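Long-range contact in hypothetical protein TM1380 (Thermotoga maritima, PDB 1Z85), which probably methylates N3 of a specific uridine of 16S rRNA in the small ribosomal subunit, using S-adenosyl-L-methionine as methyl donor: residues I47-I60 / A70-E82. Numbering follows the deposited sequence.
Sequences IEATDGNGFSYTCI and AAKIVKVEEKEKE
Ser56 and Glu77 exchange backbone hydrogen bonds in both directions, N to O, and so set the antiparallel register of the hairpin formed by strands 55-64 and 69-78. Thr58 pairs likewise with Lys75, and Lys72 N bonds Ile60 O, but the spacing breaks in between: Thr58 O receives both Val74 N at 2.7 Å and Lys75 N at 3.2 Å, a classic beta bulge, with the Val74 backbone out of the extended conformation (psi -50°). Beyond the strand end, Gly54 O is gripped twice, by Lys79 N at 2.6 Å almost head-on to the carbonyl and by Glu80 N in the carbonyl plane, on a lone pair.

Apolar contacts collect on the face carrying Phe55, Tyr57 and Cys59. Val76 spans the two rings with its methyls: CG1, anti to the backbone N (chi1 -177°), reaches Phe55 CD2, while CG2 lies 3.6 Å from Tyr57 CD2. Along the same CD2/CE2 margin Phe55 also meets Glu78 obliquely, Phe55 CE2 to Glu78 CB 3.6 Å. Farther along, the methyl of Ala71 meets Cys59 CB, and Val26 of strand 25-28 packs on Tyr57, Cys59 and Ile73. At the bulge, Val74 CG2 touches Ile60 CG1.

Polar groups occupy the face of Ser56 and Thr58. One water joins Thr58 OG1 (2.9 Å) to Glu77 OE1, and a weak salt bridge runs from Lys79 NZ to Glu77 OE2. Ser56 OG donates to Glu48 OE2, which also bonds Tyr145 OH. The Glu80 carboxylate bonds the backbone N of Tyr145 and Leu146.

The chemistry of this PUA-like-domain hairpin is thus two-sided: one face is mainly apolar and packs on strand 25-28, though Glu78 lies at its end; the other is largely polar, turns apolar at Ile60, and links through Ser56 and Glu48 toward Tyr145.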
loop_
_atom_site.group_PDB
_atom_site.type_symbol
_atom_site.label_atom_id
_atom_site.label_comp_id
_atom_site.label_asym_id
_atom_site.label_seq_id
_atom_site.Cartn_x
_atom_site.Cartn_y
_atom_site.Cartn_z
ATOM N N ILE B 47 21.468 17.313 18.199
ATOM C CA ILE B 47 20.734 16.253 17.479
ATOM C C ILE B 47 19.737 15.572 18.389
ATOM O O ILE B 47 19.809 15.718 19.609
ATOM C CB ILE B 47 21.694 15.175 16.943
ATOM C CG1 ILE B 47 22.439 14.494 18.103
ATOM C CG2 ILE B 47 22.677 15.789 15.909
ATOM C CD1 ILE B 47 23.409 13.457 17.656
ATOM N N GLU B 48 18.828 14.810 17.778
ATOM C CA GLU B 48 17.852 14.043 18.490
ATOM C C GLU B 48 18.058 12.558 18.188
ATOM O O GLU B 48 18.157 12.159 17.014
ATOM C CB GLU B 48 16.445 14.448 18.079
ATOM C CG GLU B 48 15.386 13.858 19.022
ATOM C CD GLU B 48 13.941 13.980 18.536
ATOM O OE1 GLU B 48 13.673 14.588 17.473
ATOM O OE2 GLU B 48 13.065 13.450 19.246
ATOM N N ALA B 49 18.126 11.760 19.253
ATOM C CA ALA B 49 18.165 10.303 19.152
ATOM C C ALA B 49 17.036 9.680 19.937
ATOM O O ALA B 49 16.433 10.340 20.781
ATOM C CB ALA B 49 19.496 9.762 19.651
ATOM N N THR B 50 16.734 8.424 19.608
ATOM C CA THR B 50 15.896 7.575 20.437
ATOM C C THR B 50 16.636 6.309 20.786
ATOM O O THR B 50 17.520 5.880 20.051
ATOM C CB THR B 50 14.576 7.195 19.750
ATOM O OG1 THR B 50 13.806 6.334 20.613
ATOM C CG2 THR B 50 14.832 6.519 18.427
ATOM N N ASP B 51 16.270 5.699 21.909
ATOM C CA ASP B 51 16.814 4.388 22.248
ATOM C C ASP B 51 15.932 3.250 21.725
ATOM O O ASP B 51 16.266 2.116 21.906
ATOM C CB ASP B 51 17.041 4.252 23.759
ATOM C CG ASP B 51 15.810 4.527 24.566
ATOM O OD1 ASP B 51 14.759 4.790 23.952
ATOM O OD2 ASP B 51 15.905 4.519 25.812
ATOM N N GLY B 52 14.797 3.569 21.103
ATOM C CA GLY B 52 13.828 2.544 20.728
ATOM C C GLY B 52 12.979 1.965 21.846
ATOM O O GLY B 52 12.221 1.012 21.620
ATOM N N ASN B 53 13.078 2.506 23.058
ATOM C CA ASN B 53 12.174 2.102 24.150
ATOM C C ASN B 53 11.283 3.237 24.610
ATOM O O ASN B 53 10.805 3.245 25.735
ATOM C CB ASN B 53 12.941 1.529 25.330
ATOM C CG ASN B 53 13.987 0.537 24.901
ATOM O OD1 ASN B 53 15.153 0.662 25.285
ATOM N ND2 ASN B 53 13.590 -0.447 24.072
ATOM N N GLY B 54 11.024 4.177 23.717
ATOM C CA GLY B 54 10.072 5.253 23.997
ATOM C C GLY B 54 10.682 6.585 24.377
ATOM O O GLY B 54 9.956 7.592 24.545
ATOM N N PHE B 55 12.005 6.633 24.502
ATOM C CA PHE B 55 12.615 7.872 24.928
ATOM C C PHE B 55 13.240 8.633 23.793
ATOM O O PHE B 55 13.705 8.053 22.787
ATOM C CB PHE B 55 13.599 7.634 26.074
ATOM C CG PHE B 55 12.927 7.158 27.331
ATOM C CD1 PHE B 55 12.631 5.806 27.500
ATOM C CD2 PHE B 55 12.552 8.052 28.307
ATOM C CE1 PHE B 55 11.994 5.345 28.630
ATOM C CE2 PHE B 55 11.916 7.598 29.457
ATOM C CZ PHE B 55 11.630 6.228 29.610
ATOM N N SER B 56 13.188 9.951 23.960
ATOM C CA SER B 56 13.836 10.893 23.067
ATOM C C SER B 56 14.983 11.588 23.827
ATOM O O SER B 56 14.816 11.990 24.987
ATOM C CB SER B 56 12.805 11.915 22.557
ATOM O OG SER B 56 13.417 12.937 21.797
ATOM N N TYR B 57 16.135 11.725 23.171
ATOM C CA TYR B 57 17.275 12.432 23.746
ATOM C C TYR B 57 17.715 13.583 22.833
ATOM O O TYR B 57 17.956 13.408 21.637
ATOM C CB TYR B 57 18.450 11.478 24.004
ATOM C CG TYR B 57 18.066 10.255 24.810
ATOM C CD1 TYR B 57 17.536 9.116 24.184
ATOM C CD2 TYR B 57 18.199 10.236 26.197
ATOM C CE1 TYR B 57 17.161 7.997 24.926
ATOM C CE2 TYR B 57 17.835 9.106 26.951
ATOM C CZ TYR B 57 17.317 8.001 26.313
ATOM O OH TYR B 57 16.958 6.896 27.038
ATOM N N THR B 58 17.787 14.773 23.399
ATOM C CA THR B 58 18.360 15.905 22.714
ATOM C C THR B 58 19.789 15.961 23.199
ATOM O O THR B 58 20.036 15.976 24.408
ATOM C CB THR B 58 17.598 17.169 23.051
ATOM O OG1 THR B 58 16.212 16.966 22.727
ATOM C CG2 THR B 58 18.158 18.382 22.288
ATOM N N CYS B 59 20.717 15.936 22.245
ATOM C CA CYS B 59 22.140 15.756 22.529
ATOM C C CYS B 59 23.031 16.716 21.728
ATOM O O CYS B 59 22.633 17.247 20.686
ATOM C CB CYS B 59 22.586 14.312 22.223
ATOM S SG CYS B 59 21.483 12.991 22.769
ATOM N N ILE B 60 24.235 16.934 22.245
ATOM C CA ILE B 60 25.287 17.633 21.520
ATOM C C ILE B 60 26.331 16.607 21.065
ATOM O O ILE B 60 26.918 15.900 21.882
ATOM C CB ILE B 60 25.951 18.723 22.380
ATOM C CG1 ILE B 60 24.876 19.599 23.044
ATOM C CG2 ILE B 60 26.926 19.542 21.513
ATOM C CD1 ILE B 60 25.383 20.922 23.632
ATOM N N ALA B 70 29.318 9.537 19.472
ATOM C CA ALA B 70 28.824 9.730 20.846
ATOM C C ALA B 70 28.401 11.169 21.001
ATOM O O ALA B 70 29.069 12.074 20.502
ATOM C CB ALA B 70 29.908 9.399 21.896
ATOM N N ALA B 71 27.302 11.373 21.708
ATOM C CA ALA B 71 26.768 12.704 21.914
ATOM C C ALA B 71 26.356 12.826 23.362
ATOM O O ALA B 71 25.910 11.847 23.960
ATOM C CB ALA B 71 25.575 12.949 20.986
ATOM N N LYS B 72 26.514 14.025 23.917
ATOM C CA LYS B 72 26.171 14.274 25.302
ATOM C C LYS B 72 24.667 14.584 25.363
ATOM O O LYS B 72 24.149 15.384 24.564
ATOM C CB LYS B 72 26.998 15.460 25.826
ATOM C CG LYS B 72 27.103 15.529 27.328
ATOM C CD LYS B 72 28.381 16.281 27.762
ATOM C CE LYS B 72 28.489 16.389 29.268
ATOM N NZ LYS B 72 27.141 16.669 29.825
ATOM N N ILE B 73 23.970 13.939 26.297
ATOM C CA ILE B 73 22.525 14.198 26.531
ATOM C C ILE B 73 22.326 15.566 27.254
ATOM O O ILE B 73 23.031 15.842 28.219
ATOM C CB ILE B 73 21.871 13.089 27.437
ATOM C CG1 ILE B 73 22.078 11.706 26.831
ATOM C CG2 ILE B 73 20.394 13.396 27.698
ATOM C CD1 ILE B 73 21.978 10.571 27.824
ATOM N N VAL B 74 21.398 16.385 26.731
ATOM C CA VAL B 74 20.934 17.632 27.363
ATOM C C VAL B 74 19.558 17.384 27.964
ATOM O O VAL B 74 19.321 17.699 29.119
ATOM C CB VAL B 74 20.775 18.788 26.323
ATOM C CG1 VAL B 74 20.190 20.060 26.972
ATOM C CG2 VAL B 74 22.086 19.087 25.630
ATOM N N LYS B 75 18.654 16.808 27.166
ATOM C CA LYS B 75 17.256 16.674 27.568
ATOM C C LYS B 75 16.765 15.286 27.206
ATOM O O LYS B 75 17.177 14.708 26.187
ATOM C CB LYS B 75 16.406 17.775 26.903
ATOM C CG LYS B 75 14.988 17.962 27.480
ATOM C CD LYS B 75 14.235 19.108 26.791
ATOM C CE LYS B 75 12.713 19.066 27.056
ATOM N NZ LYS B 75 12.307 19.859 28.248
ATOM N N VAL B 76 15.931 14.728 28.075
ATOM C CA VAL B 76 15.232 13.465 27.813
ATOM C C VAL B 76 13.745 13.742 27.914
ATOM O O VAL B 76 13.296 14.461 28.832
ATOM C CB VAL B 76 15.560 12.382 28.863
ATOM C CG1 VAL B 76 14.872 11.042 28.503
ATOM C CG2 VAL B 76 17.069 12.212 29.012
ATOM N N GLU B 77 12.985 13.202 26.975
ATOM C CA GLU B 77 11.535 13.148 27.098
ATOM C C GLU B 77 11.105 11.719 26.812
ATOM O O GLU B 77 11.518 11.143 25.805
ATOM C CB GLU B 77 10.841 14.069 26.083
ATOM C CG GLU B 77 11.242 15.536 26.122
ATOM C CD GLU B 77 11.056 16.212 24.760
ATOM O OE1 GLU B 77 11.981 16.093 23.916
ATOM O OE2 GLU B 77 9.989 16.856 24.545
ATOM N N GLU B 78 10.301 11.155 27.709
ATOM C CA GLU B 78 9.542 9.941 27.434
ATOM C C GLU B 78 8.466 10.286 26.401
ATOM O O GLU B 78 7.591 11.131 26.648
ATOM C CB GLU B 78 8.885 9.425 28.703
ATOM C CG GLU B 78 8.123 8.118 28.527
ATOM C CD GLU B 78 7.510 7.626 29.827
ATOM O OE1 GLU B 78 7.027 8.476 30.617
ATOM O OE2 GLU B 78 7.513 6.392 30.049
ATOM N N LYS B 79 8.542 9.640 25.241
ATOM C CA LYS B 79 7.686 9.970 24.107
ATOM C C LYS B 79 6.554 8.953 23.908
ATOM O O LYS B 79 5.503 9.312 23.427
ATOM C CB LYS B 79 8.546 10.091 22.836
ATOM C CG LYS B 79 8.305 11.358 21.996
ATOM C CD LYS B 79 9.130 12.560 22.440
ATOM C CE LYS B 79 8.732 13.783 21.626
ATOM N NZ LYS B 79 9.557 14.993 21.911
ATOM N N GLU B 80 6.772 7.688 24.264
ATOM C CA GLU B 80 5.762 6.627 24.076
ATOM C C GLU B 80 5.905 5.631 25.216
ATOM O O GLU B 80 7.047 5.259 25.568
ATOM C CB GLU B 80 5.963 5.882 22.733
ATOM C CG GLU B 80 5.483 6.632 21.453
ATOM C CD GLU B 80 6.075 6.065 20.128
ATOM O OE1 GLU B 80 6.090 4.808 19.983
ATOM O OE2 GLU B 80 6.499 6.892 19.245
ATOM N N LYS B 81 4.776 5.178 25.781
ATOM C CA LYS B 81 4.819 4.120 26.833
ATOM C C LYS B 81 4.323 2.790 26.267
ATOM O O LYS B 81 3.704 2.781 25.207
ATOM C CB LYS B 81 4.058 4.524 28.114
ATOM N N GLU B 82 4.650 1.679 26.941
ATOM C CA GLU B 82 4.198 0.356 26.510
ATOM C C GLU B 82 2.685 0.338 26.520
ATOM O O GLU B 82 2.070 0.815 27.467
ATOM C CB GLU B 82 4.754 -0.781 27.391
HETATM O O HOH W 1 8.644 3.775 27.368
HETATM O O HOH W 2 14.739 15.178 24.435
#